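Local atomic coordinates of fanconi-associated nuclease 1 homolog (Pseudomonas aeruginosa, PDB entry 5Y7Q), a protein that is a bacterial relative of the Fanconi-associated nuclease FAN1, with a VRR-NUC domain, and is bound to DNA in this crystal structure. Residues M87-G92 with Q206-F211; L196-F201 with A241-F246; W390-H395 with C572-H577. All coordinates share one frame; numbering follows the deposited sequence.

Overall arrangement
Along the chain, interactions 1 and 2 interleave: the order is 87-92, 196-201, 206-211, 241-246. Their centres lie about 15 Å apart, and they touch directly, for Arg197 NH1 lies 2.9 Å from Gln206 O, a probable hydrogen bond. Helix 190-201 of interaction 2 is followed by helix 209-215 of interaction 1 and then by helix 236-253. Interaction 3 comes later in sequence and belongs to the mixed sheet of the VRR-NUC region. Its centre is about 46 Å from that of interaction 1 and about 48 Å from that of interaction 2. The phosphate-binding segment and the VRR-NUC sheet thus lie on opposite sides of the chain's centre.

Interaction 1 (M87-G92 with Q206-F211); sequences MVMRKG and QDWSEF. With nucleotides of chain B.
Val88 and Met89, on the last turn of helix 78-89, meet the indole of Trp208. The contact between the segments is apolar. Val88 CG1, the branch anti to the backbone N, comes within 3.9 Å of Trp208 NE1. Met89 reaches the same side of the indole, with its CG 3.7 Å from Trp208 CD1. Both approaches are oblique to the ring. The Met89 sulfur adds a Met-aromatic contact, with SD 5.3 Å from the centroid of the five-membered ring and 47° off the ring normal. Phe47 also meets the Trp208 ring, and Val50 of helix 42-57 touches it. The indole is therefore buried among several elements.

Segment 87-92 falls in the range of the FAN1 HTH domain. Here the chain leaves the helix and turns to the DNA backbone, so one short segment packs against the protein and grips a phosphate.

The polar bonds go to DT8 of chain B. Lys91 N donates to OP2 of DT8 of chain B at 2.7 Å, with an N-H...acceptor angle of 154°. Arg90 NE donates to the other phosphate oxygen, OP1 of DT8 of chain B, at 2.9 Å. This bond is more bent, at 135°. C5' of DT8 of chain B lies over one face of the guanidinium. Arg90 NH1 is hydrogen-bonded to Lys99 O and Tyr102 OH, which should limit rotation of the group. Lys91 NZ forms a salt bridge with another phosphate of the bound DNA.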
loop_
_atom_site.group_PDB
_atom_site.type_symbol
_atom_site.label_atom_id
_atom_site.label_comp_id
_atom_site.label_asym_id
_atom_site.label_seq_id
_atom_site.Cartn_x
_atom_site.Cartn_y
_atom_site.Cartn_z
ATOM N N MET A 87 -19.592 -5.407 17.123
ATOM C CA MET A 87 -19.129 -4.046 17.406
ATOM C C MET A 87 -17.690 -3.830 16.930
ATOM O O MET A 87 -17.358 -2.762 16.393
ATOM C CB MET A 87 -19.257 -3.743 18.902
ATOM C CG MET A 87 -20.690 -3.924 19.446
ATOM S SD MET A 87 -20.844 -3.923 21.222
ATOM C CE MET A 87 -20.293 -2.281 21.552
ATOM N N VAL A 88 -16.839 -4.844 17.090
ATOM C CA VAL A 88 -15.431 -4.720 16.735
ATOM C C VAL A 88 -15.268 -4.510 15.241
ATOM O O VAL A 88 -14.425 -3.728 14.802
ATOM C CB VAL A 88 -14.665 -5.965 17.212
ATOM C CG1 VAL A 88 -13.221 -5.923 16.748
ATOM C CG2 VAL A 88 -14.762 -6.112 18.748
ATOM N N MET A 89 -16.072 -5.188 14.433
ATOM C CA MET A 89 -15.896 -5.089 12.988
ATOM C C MET A 89 -16.558 -3.869 12.377
ATOM O O MET A 89 -16.383 -3.634 11.172
ATOM C CB MET A 89 -16.440 -6.338 12.303
ATOM C CG MET A 89 -15.653 -7.561 12.653
ATOM S SD MET A 89 -16.313 -9.042 11.906
ATOM C CE MET A 89 -18.095 -8.655 11.907
ATOM N N ARG A 90 -17.328 -3.100 13.137
ATOM C CA ARG A 90 -17.909 -1.901 12.563
ATOM C C ARG A 90 -17.011 -0.717 12.883
ATOM O O ARG A 90 -16.068 -0.814 13.669
ATOM C CB ARG A 90 -19.340 -1.689 13.075
ATOM C CG ARG A 90 -20.375 -2.605 12.441
ATOM C CD ARG A 90 -21.690 -2.706 13.225
ATOM N NE ARG A 90 -22.433 -1.441 13.217
ATOM C CZ ARG A 90 -23.762 -1.350 13.233
ATOM N NH1 ARG A 90 -24.505 -2.456 13.245
ATOM N NH2 ARG A 90 -24.351 -0.151 13.222
ATOM N N LYS A 91 -17.345 0.422 12.291
ATOM C CA LYS A 91 -16.515 1.615 12.390
ATOM C C LYS A 91 -16.786 2.350 13.695
ATOM O O LYS A 91 -17.929 2.422 14.168
ATOM C CB LYS A 91 -16.782 2.538 11.192
ATOM C CG LYS A 91 -16.191 3.943 11.274
ATOM C CD LYS A 91 -14.668 3.931 11.243
ATOM C CE LYS A 91 -14.139 4.287 9.855
ATOM N NZ LYS A 91 -14.436 5.706 9.469
ATOM N N GLY A 92 -15.726 2.896 14.277
ATOM C CA GLY A 92 -15.883 3.697 15.467
ATOM C C GLY A 92 -16.181 2.859 16.687
ATOM O O GLY A 92 -16.351 1.637 16.601
ATOM N N GLN A 206 -5.137 -4.985 7.145
ATOM C CA GLN A 206 -6.059 -6.065 6.804
ATOM C C GLN A 206 -7.129 -6.230 7.885
ATOM O O GLN A 206 -6.831 -6.202 9.082
ATOM C CB GLN A 206 -5.290 -7.381 6.611
ATOM C CG GLN A 206 -4.075 -7.292 5.633
ATOM C CD GLN A 206 -3.577 -8.656 5.129
ATOM O OE1 GLN A 206 -2.459 -9.091 5.440
ATOM N NE2 GLN A 206 -4.398 -9.314 4.324
ATOM N N ASP A 207 -8.380 -6.395 7.450
ATOM C CA ASP A 207 -9.533 -6.516 8.331
ATOM C C ASP A 207 -9.824 -7.980 8.614
ATOM O O ASP A 207 -9.217 -8.888 8.034
ATOM C CB ASP A 207 -10.775 -5.883 7.703
ATOM C CG ASP A 207 -10.760 -4.366 7.762
ATOM O OD1 ASP A 207 -9.720 -3.781 8.145
ATOM O OD2 ASP A 207 -11.794 -3.749 7.413
ATOM N N TRP A 208 -10.816 -8.213 9.487
ATOM C CA TRP A 208 -11.331 -9.560 9.681
ATOM C C TRP A 208 -12.177 -10.021 8.497
ATOM O O TRP A 208 -12.358 -11.229 8.315
ATOM C CB TRP A 208 -12.151 -9.647 10.965
ATOM C CG TRP A 208 -11.619 -8.860 12.129
ATOM C CD1 TRP A 208 -11.914 -7.559 12.446
ATOM C CD2 TRP A 208 -10.727 -9.324 13.147
ATOM N NE1 TRP A 208 -11.247 -7.184 13.594
ATOM C CE2 TRP A 208 -10.512 -8.250 14.040
ATOM C CE3 TRP A 208 -10.065 -10.532 13.376
ATOM C CZ2 TRP A 208 -9.675 -8.356 15.141
ATOM C CZ3 TRP A 208 -9.235 -10.636 14.465
ATOM C CH2 TRP A 208 -9.047 -9.555 15.338
ATOM N N SER A 209 -12.691 -9.096 7.679
ATOM C CA SER A 209 -13.472 -9.505 6.514
ATOM C C SER A 209 -12.619 -10.244 5.480
ATOM O O SER A 209 -13.174 -10.897 4.582
ATOM C CB SER A 209 -14.171 -8.287 5.902
ATOM O OG SER A 209 -13.434 -7.102 6.137
ATOM N N GLU A 210 -11.293 -10.201 5.624
ATOM C CA GLU A 210 -10.428 -11.112 4.894
ATOM C C GLU A 210 -10.948 -12.549 4.944
ATOM O O GLU A 210 -10.895 -13.272 3.941
ATOM C CB GLU A 210 -9.023 -11.030 5.472
ATOM C CG GLU A 210 -7.934 -11.088 4.442
ATOM C CD GLU A 210 -7.689 -9.767 3.715
ATOM O OE1 GLU A 210 -6.991 -9.798 2.684
ATOM O OE2 GLU A 210 -8.162 -8.703 4.176
ATOM N N PHE A 211 -11.477 -12.975 6.096
ATOM C CA PHE A 211 -11.978 -14.345 6.206
ATOM C C PHE A 211 -13.215 -14.572 5.351
ATOM O O PHE A 211 -13.351 -15.626 4.716
ATOM C CB PHE A 211 -12.284 -14.679 7.658
ATOM C CG PHE A 211 -11.062 -14.978 8.459
ATOM C CD1 PHE A 211 -10.633 -16.288 8.623
ATOM C CD2 PHE A 211 -10.320 -13.947 9.024
ATOM C CE1 PHE A 211 -9.497 -16.568 9.334
ATOM C CE2 PHE A 211 -9.185 -14.223 9.742
ATOM C CZ PHE A 211 -8.766 -15.544 9.898
ATOM P P DT B 8 -20.594 0.701 10.356
ATOM O OP1 DT B 8 -21.295 0.782 11.675
ATOM O OP2 DT B 8 -19.121 0.577 10.300
ATOM O "O5'" DT B 8 -21.339 -0.433 9.546
ATOM C "C5'" DT B 8 -22.680 -0.203 9.220
ATOM C "C4'" DT B 8 -23.276 -1.373 8.504
ATOM O "O4'" DT B 8 -23.058 -1.222 7.086
ATOM C "C3'" DT B 8 -22.693 -2.716 8.893
ATOM O "O3'" DT B 8 -23.741 -3.607 9.059
ATOM C "C2'" DT B 8 -21.811 -3.087 7.688
ATOM C "C1'" DT B 8 -22.580 -2.436 6.558
ATOM N N1 DT B 8 -21.791 -2.127 5.295
ATOM C C2 DT B 8 -22.360 -2.438 4.078
ATOM O O2 DT B 8 -23.449 -2.977 3.966
ATOM N N3 DT B 8 -21.607 -2.108 2.984
ATOM C C4 DT B 8 -20.366 -1.496 2.975
ATOM O O4 DT B 8 -19.768 -1.230 1.930
ATOM C C5 DT B 8 -19.822 -1.193 4.271
ATOM C C7 DT B 8 -18.485 -0.528 4.368
ATOM C C6 DT B 8 -20.556 -1.510 5.366
ATOM P P DT B 9 -23.529 -4.993 9.821
ATOM O OP1 DT B 9 -24.737 -5.044 10.672
ATOM O OP2 DT B 9 -22.146 -5.174 10.326
ATOM O "O5'" DT B 9 -23.706 -6.056 8.667
ATOM C "C5'" DT B 9 -24.828 -5.953 7.811
ATOM C "C4'" DT B 9 -24.768 -6.997 6.722
ATOM O "O4'" DT B 9 -24.113 -6.438 5.558
ATOM C "C3'" DT B 9 -23.992 -8.264 7.099
ATOM O "O3'" DT B 9 -24.729 -9.392 6.727
ATOM C "C2'" DT B 9 -22.704 -8.156 6.289
ATOM C "C1'" DT B 9 -23.146 -7.345 5.077
ATOM N N1 DT B 9 -22.033 -6.550 4.455
ATOM C C2 DT B 9 -21.958 -6.429 3.078
ATOM O O2 DT B 9 -22.763 -6.938 2.307
ATOM N N3 DT B 9 -20.895 -5.685 2.633
ATOM C C4 DT B 9 -19.917 -5.070 3.405
ATOM O O4 DT B 9 -18.993 -4.425 2.912
ATOM C C5 DT B 9 -20.052 -5.251 4.827
ATOM C C7 DT B 9 -19.059 -4.637 5.752
ATOM C C6 DT B 9 -21.091 -5.963 5.278
#

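Interaction 2 (L196-F201 with A241-F246)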
loop_
_atom_site.group_PDB
_atom_site.type_symbol
_atom_site.label_atom_id
_atom_site.label_comp_id
_atom_site.label_asym_id
_atom_site.label_seq_id
_atom_site.Cartn_x
_atom_site.Cartn_y
_atom_site.Cartn_z
ATOM N N LEU A 196 -4.441 -7.699 18.687
ATOM C CA LEU A 196 -4.586 -9.087 18.245
ATOM C C LEU A 196 -4.591 -9.184 16.721
ATOM O O LEU A 196 -3.905 -10.037 16.146
ATOM C CB LEU A 196 -5.851 -9.714 18.819
ATOM C CG LEU A 196 -6.040 -9.893 20.334
ATOM C CD1 LEU A 196 -7.475 -10.340 20.581
ATOM C CD2 LEU A 196 -5.055 -10.883 20.983
ATOM N N ARG A 197 -5.351 -8.309 16.058
ATOM C CA ARG A 197 -5.361 -8.217 14.599
ATOM C C ARG A 197 -3.948 -8.079 14.028
ATOM O O ARG A 197 -3.558 -8.804 13.103
ATOM C CB ARG A 197 -6.215 -7.018 14.183
ATOM C CG ARG A 197 -6.720 -7.076 12.777
ATOM C CD ARG A 197 -7.941 -6.193 12.626
ATOM N NE ARG A 197 -7.678 -4.844 13.106
ATOM C CZ ARG A 197 -7.014 -3.927 12.423
ATOM N NH1 ARG A 197 -6.549 -4.217 11.223
ATOM N NH2 ARG A 197 -6.810 -2.730 12.936
ATOM N N LEU A 198 -3.168 -7.143 14.570
ATOM C CA LEU A 198 -1.837 -6.922 14.045
ATOM C C LEU A 198 -0.939 -8.114 14.351
ATOM O O LEU A 198 -0.090 -8.483 13.535
ATOM C CB LEU A 198 -1.273 -5.612 14.593
ATOM C CG LEU A 198 0.243 -5.605 14.752
ATOM C CD1 LEU A 198 0.922 -5.226 13.441
ATOM C CD2 LEU A 198 0.731 -4.733 15.903
ATOM N N MET A 199 -1.132 -8.773 15.490
ATOM C CA MET A 199 -0.340 -9.984 15.725
ATOM C C MET A 199 -0.657 -11.079 14.700
ATOM O O MET A 199 0.251 -11.770 14.215
ATOM C CB MET A 199 -0.546 -10.497 17.148
ATOM C CG MET A 199 0.545 -10.085 18.099
ATOM S SD MET A 199 0.187 -10.651 19.765
ATOM C CE MET A 199 -1.301 -9.701 20.035
ATOM N N TYR A 200 -1.932 -11.257 14.350
ATOM C CA TYR A 200 -2.264 -12.311 13.396
ATOM C C TYR A 200 -1.804 -11.956 11.981
ATOM O O TYR A 200 -1.256 -12.810 11.280
ATOM C CB TYR A 200 -3.761 -12.592 13.425
ATOM C CG TYR A 200 -4.259 -13.632 12.422
ATOM C CD1 TYR A 200 -4.237 -14.979 12.731
ATOM C CD2 TYR A 200 -4.794 -13.256 11.181
ATOM C CE1 TYR A 200 -4.700 -15.935 11.845
ATOM C CE2 TYR A 200 -5.265 -14.213 10.290
ATOM C CZ TYR A 200 -5.214 -15.558 10.634
ATOM O OH TYR A 200 -5.672 -16.537 9.774
ATOM N N PHE A 201 -2.023 -10.712 11.539
ATOM C CA PHE A 201 -1.780 -10.351 10.148
ATOM C C PHE A 201 -0.370 -9.867 9.856
ATOM O O PHE A 201 0.017 -9.841 8.683
ATOM C CB PHE A 201 -2.742 -9.253 9.697
ATOM C CG PHE A 201 -4.115 -9.751 9.357
ATOM C CD1 PHE A 201 -4.300 -10.693 8.367
ATOM C CD2 PHE A 201 -5.224 -9.269 10.021
ATOM C CE1 PHE A 201 -5.581 -11.156 8.056
ATOM C CE2 PHE A 201 -6.507 -9.717 9.703
ATOM C CZ PHE A 201 -6.688 -10.663 8.733
ATOM N N ALA A 241 6.499 -1.723 19.132
ATOM C CA ALA A 241 7.085 -0.671 18.315
ATOM C C ALA A 241 6.223 -0.372 17.105
ATOM O O ALA A 241 6.001 0.796 16.779
ATOM C CB ALA A 241 8.502 -1.048 17.888
ATOM N N TYR A 242 5.755 -1.413 16.404
ATOM C CA TYR A 242 4.855 -1.198 15.266
ATOM C C TYR A 242 3.673 -0.344 15.693
ATOM O O TYR A 242 3.281 0.599 14.987
ATOM C CB TYR A 242 4.373 -2.549 14.709
ATOM C CG TYR A 242 3.805 -2.552 13.304
ATOM C CD1 TYR A 242 2.601 -1.940 13.015
ATOM C CD2 TYR A 242 4.468 -3.201 12.269
ATOM C CE1 TYR A 242 2.079 -1.940 11.722
ATOM C CE2 TYR A 242 3.958 -3.210 10.970
ATOM C CZ TYR A 242 2.756 -2.579 10.702
ATOM O OH TYR A 242 2.224 -2.583 9.415
ATOM N N LEU A 243 3.118 -0.636 16.883
ATOM C CA LEU A 243 2.004 0.158 17.378
ATOM C C LEU A 243 2.425 1.591 17.634
ATOM O O LEU A 243 1.648 2.527 17.396
ATOM C CB LEU A 243 1.428 -0.466 18.637
ATOM C CG LEU A 243 0.623 -1.717 18.311
ATOM C CD1 LEU A 243 0.244 -2.434 19.576
ATOM C CD2 LEU A 243 -0.600 -1.353 17.476
ATOM N N HIS A 244 3.655 1.798 18.100
ATOM C CA HIS A 244 4.061 3.171 18.361
ATOM C C HIS A 244 4.230 3.962 17.068
ATOM O O HIS A 244 3.781 5.108 16.969
ATOM C CB HIS A 244 5.334 3.226 19.176
ATOM C CG HIS A 244 5.691 4.620 19.563
ATOM N ND1 HIS A 244 6.928 5.173 19.311
ATOM C CD2 HIS A 244 4.944 5.599 20.127
ATOM C CE1 HIS A 244 6.940 6.423 19.736
ATOM N NE2 HIS A 244 5.748 6.708 20.230
ATOM N N LEU A 245 4.892 3.385 16.073
ATOM C CA LEU A 245 5.020 4.097 14.814
ATOM C C LEU A 245 3.652 4.379 14.245
ATOM O O LEU A 245 3.337 5.527 13.918
ATOM C CB LEU A 245 5.872 3.309 13.826
ATOM C CG LEU A 245 7.272 2.975 14.349
ATOM C CD1 LEU A 245 8.042 2.152 13.336
ATOM C CD2 LEU A 245 8.007 4.256 14.689
ATOM N N PHE A 246 2.795 3.354 14.188
ATOM C CA PHE A 246 1.442 3.533 13.657
ATOM C C PHE A 246 0.747 4.700 14.335
ATOM O O PHE A 246 0.195 5.586 13.666
ATOM C CB PHE A 246 0.645 2.246 13.833
ATOM C CG PHE A 246 -0.727 2.280 13.218
ATOM C CD1 PHE A 246 -1.813 2.780 13.923
ATOM C CD2 PHE A 246 -0.945 1.764 11.952
ATOM C CE1 PHE A 246 -3.077 2.796 13.362
ATOM C CE2 PHE A 246 -2.222 1.781 11.391
ATOM C CZ PHE A 246 -3.279 2.292 12.096
#
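Leu198 of helix 190-201 meets Tyr242 and Leu243 of helix 236-253, giving one methyl to each.

The first interaction is CH-pi. Leu198 CD1 sits over one face of the Tyr242 ring, 3.8 Å from its centroid and 15° off the ring normal. The methyl is shifted slightly toward the rim, and its closest ring atom is Tyr242 CD1, at 3.7 Å. The Tyr242 ring leaves its helix with CG anti to the backbone N (chi1 -161°), which lets it turn a face to the leucine. Leu275 and Arg278 of helix 273-292 also touch the tyrosine.

The second interaction is aliphatic. Leu198 CD2 packs beside the branch point of Leu243, 3.9 Å from Leu243 CG. It is also 4.0 Å from Leu243 CD2. The fork of Leu198 thus spans two consecutive residues of the partner helix. Val239, one turn earlier on helix 236-253, touches Leu198 as well.

Here helix 190-201 packs against helix 236-253, which follows it in the chain after helix 209-215. The nearest atom of the bound nucleic acid is about 8 Å away. Helix 190-201 also reaches helix 42-57, where Leu196 touches Leu51 and Ile54.

No hydrogen bond joins the two segments. Their contact therefore depends on the fit of the leucine methyls against a ring face and a second leucine, with no directional polar bond to set the spacing.

Interaction 3 (W390-H395 with C572-H577)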
loop_
_atom_site.group_PDB
_atom_site.type_symbol
_atom_site.label_atom_id
_atom_site.label_comp_id
_atom_site.label_asym_id
_atom_site.label_seq_id
_atom_site.Cartn_x
_atom_site.Cartn_y
_atom_site.Cartn_z
ATOM N N TRP A 390 -5.022 5.329 -25.768
ATOM C CA TRP A 390 -6.004 4.608 -26.572
ATOM C C TRP A 390 -5.967 5.061 -28.020
ATOM O O TRP A 390 -6.212 4.258 -28.931
ATOM C CB TRP A 390 -7.415 4.798 -26.009
ATOM C CG TRP A 390 -7.584 4.249 -24.633
ATOM C CD1 TRP A 390 -7.841 4.958 -23.497
ATOM C CD2 TRP A 390 -7.492 2.871 -24.238
ATOM N NE1 TRP A 390 -7.921 4.109 -22.419
ATOM C CE2 TRP A 390 -7.709 2.823 -22.844
ATOM C CE3 TRP A 390 -7.248 1.674 -24.928
ATOM C CZ2 TRP A 390 -7.693 1.625 -22.123
ATOM C CZ3 TRP A 390 -7.231 0.492 -24.217
ATOM C CH2 TRP A 390 -7.455 0.475 -22.822
ATOM N N ALA A 391 -5.668 6.340 -28.253
ATOM C CA ALA A 391 -5.655 6.841 -29.622
ATOM C C ALA A 391 -4.497 6.244 -30.394
ATOM O O ALA A 391 -4.675 5.751 -31.516
ATOM C CB ALA A 391 -5.578 8.369 -29.645
ATOM N N VAL A 392 -3.297 6.285 -29.816
ATOM C CA VAL A 392 -2.169 5.689 -30.515
ATOM C C VAL A 392 -2.414 4.207 -30.714
ATOM O O VAL A 392 -2.163 3.663 -31.799
ATOM C CB VAL A 392 -0.851 5.939 -29.770
ATOM C CG1 VAL A 392 0.252 5.228 -30.478
ATOM C CG2 VAL A 392 -0.546 7.413 -29.722
ATOM N N ARG A 393 -2.947 3.537 -29.686
ATOM C CA ARG A 393 -3.191 2.105 -29.798
ATOM C C ARG A 393 -4.131 1.795 -30.962
ATOM O O ARG A 393 -3.908 0.833 -31.705
ATOM C CB ARG A 393 -3.751 1.563 -28.488
ATOM C CG ARG A 393 -3.610 0.071 -28.375
ATOM C CD ARG A 393 -4.801 -0.502 -27.686
ATOM N NE ARG A 393 -6.018 -0.201 -28.418
ATOM C CZ ARG A 393 -6.489 -0.958 -29.406
ATOM N NH1 ARG A 393 -5.833 -2.056 -29.772
ATOM N NH2 ARG A 393 -7.607 -0.618 -30.036
ATOM N N GLU A 394 -5.178 2.604 -31.151
ATOM C CA GLU A 394 -6.057 2.405 -32.304
ATOM C C GLU A 394 -5.306 2.642 -33.602
ATOM O O GLU A 394 -5.425 1.866 -34.558
ATOM C CB GLU A 394 -7.267 3.336 -32.235
ATOM C CG GLU A 394 -8.374 2.870 -31.299
ATOM C CD GLU A 394 -9.272 1.817 -31.927
ATOM O OE1 GLU A 394 -9.208 1.644 -33.168
ATOM O OE2 GLU A 394 -10.042 1.173 -31.174
ATOM N N HIS A 395 -4.525 3.716 -33.655
ATOM C CA HIS A 395 -3.904 4.103 -34.916
ATOM C C HIS A 395 -2.873 3.069 -35.368
ATOM O O HIS A 395 -2.743 2.793 -36.566
ATOM C CB HIS A 395 -3.279 5.494 -34.771
ATOM C CG HIS A 395 -2.468 5.919 -35.948
ATOM N ND1 HIS A 395 -3.034 6.466 -37.080
ATOM C CD2 HIS A 395 -1.133 5.874 -36.174
ATOM C CE1 HIS A 395 -2.080 6.747 -37.952
ATOM N NE2 HIS A 395 -0.918 6.395 -37.428
ATOM N N CYS A 572 6.549 7.856 -28.795
ATOM C CA CYS A 572 5.612 8.437 -29.743
ATOM C C CYS A 572 5.034 9.734 -29.188
ATOM O O CYS A 572 4.318 9.719 -28.181
ATOM C CB CYS A 572 4.510 7.436 -30.048
ATOM S SG CYS A 572 3.093 8.169 -30.788
ATOM N N TYR A 573 5.329 10.843 -29.849
ATOM C CA TYR A 573 4.852 12.157 -29.442
ATOM C C TYR A 573 3.682 12.573 -30.335
ATOM O O TYR A 573 3.818 12.610 -31.562
ATOM C CB TYR A 573 5.985 13.179 -29.529
ATOM C CG TYR A 573 7.139 12.936 -28.571
ATOM C CD1 TYR A 573 7.190 13.586 -27.333
ATOM C CD2 TYR A 573 8.186 12.079 -28.904
ATOM C CE1 TYR A 573 8.246 13.390 -26.448
ATOM C CE2 TYR A 573 9.253 11.875 -28.021
ATOM C CZ TYR A 573 9.270 12.532 -26.794
ATOM O OH TYR A 573 10.309 12.352 -25.908
ATOM N N VAL A 574 2.549 12.913 -29.722
ATOM C CA VAL A 574 1.305 13.163 -30.445
ATOM C C VAL A 574 0.927 14.645 -30.395
ATOM O O VAL A 574 1.009 15.290 -29.340
ATOM C CB VAL A 574 0.185 12.276 -29.867
ATOM C CG1 VAL A 574 -1.184 12.634 -30.450
ATOM C CG2 VAL A 574 0.520 10.843 -30.141
ATOM N N ARG A 575 0.523 15.181 -31.549
ATOM C CA ARG A 575 -0.163 16.461 -31.691
ATOM C C ARG A 575 -1.580 16.212 -32.199
ATOM O O ARG A 575 -1.861 15.191 -32.836
ATOM C CB ARG A 575 0.534 17.397 -32.686
ATOM C CG ARG A 575 1.966 17.805 -32.407
ATOM C CD ARG A 575 2.506 18.690 -33.582
ATOM N NE ARG A 575 2.054 18.212 -34.899
ATOM C CZ ARG A 575 2.450 18.710 -36.073
ATOM N NH1 ARG A 575 1.965 18.209 -37.204
ATOM N NH2 ARG A 575 3.330 19.703 -36.127
ATOM N N TRP A 576 -2.479 17.155 -31.931
ATOM C CA TRP A 576 -3.857 17.039 -32.383
ATOM C C TRP A 576 -4.123 17.961 -33.570
ATOM O O TRP A 576 -3.623 19.088 -33.631
ATOM C CB TRP A 576 -4.844 17.382 -31.269
ATOM C CG TRP A 576 -4.724 16.588 -30.020
ATOM C CD1 TRP A 576 -4.423 17.067 -28.777
ATOM C CD2 TRP A 576 -4.944 15.179 -29.866
ATOM N NE1 TRP A 576 -4.432 16.044 -27.865
ATOM C CE2 TRP A 576 -4.750 14.875 -28.504
ATOM C CE3 TRP A 576 -5.279 14.145 -30.750
ATOM C CZ2 TRP A 576 -4.875 13.580 -27.999
ATOM C CZ3 TRP A 576 -5.406 12.859 -30.254
ATOM C CH2 TRP A 576 -5.206 12.587 -28.885
ATOM N N HIS A 577 -4.943 17.482 -34.502
ATOM C CA HIS A 577 -5.351 18.247 -35.670
ATOM C C HIS A 577 -6.800 18.689 -35.498
ATOM O O HIS A 577 -7.674 17.855 -35.232
ATOM C CB HIS A 577 -5.190 17.407 -36.943
ATOM C CG HIS A 577 -5.648 18.098 -38.191
ATOM N ND1 HIS A 577 -6.980 18.311 -38.480
ATOM C CD2 HIS A 577 -4.952 18.618 -39.230
ATOM C CE1 HIS A 577 -7.085 18.939 -39.639
ATOM N NE2 HIS A 577 -5.870 19.137 -40.116
#
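Val392 of helix 388-396 packs on Cys572 and Val574 of strand 569-577. Its CB points toward the strand and carries the two methyls that do the touching. CG1, anti to the backbone N (chi1 176°), comes 4.1 Å from Cys572 SG. CG2 makes two contacts. One is to Val574 CG2, at 3.6 Å, where the side chains pass one another, running opposite ways. The other is to Cys572 SG, at 3.9 Å. The sulfur thus lies near both methyls of the valine. Val392 CG2 bridges Cys572 and Val574, two strand residues that face the helix.

A looser contact lies beside this. Ala391 CB approaches the edge of the Trp576 ring, 4.3 Å from CH2 and near the ring plane. Val574 CG1 lies over one face of the same indole, so the tryptophan adjoins the valine contact within its own strand. No hydrogen bond links the two segments. The contact is a small buried apolar layer.

The short helix segment crosses the strand segment nearly at right angles, at 102°, with the axes 10.5 Å apart at closest approach. Helix 388-396 lies against part of one face of the mixed sheet, where strand 569-577 runs between parallel neighbours 374-380 and 538-545. Val392 also touches Val544 of strand 538-545, and His395 touches Leu377 and Leu379 of strand 374-380, so the helix reaches all three strands.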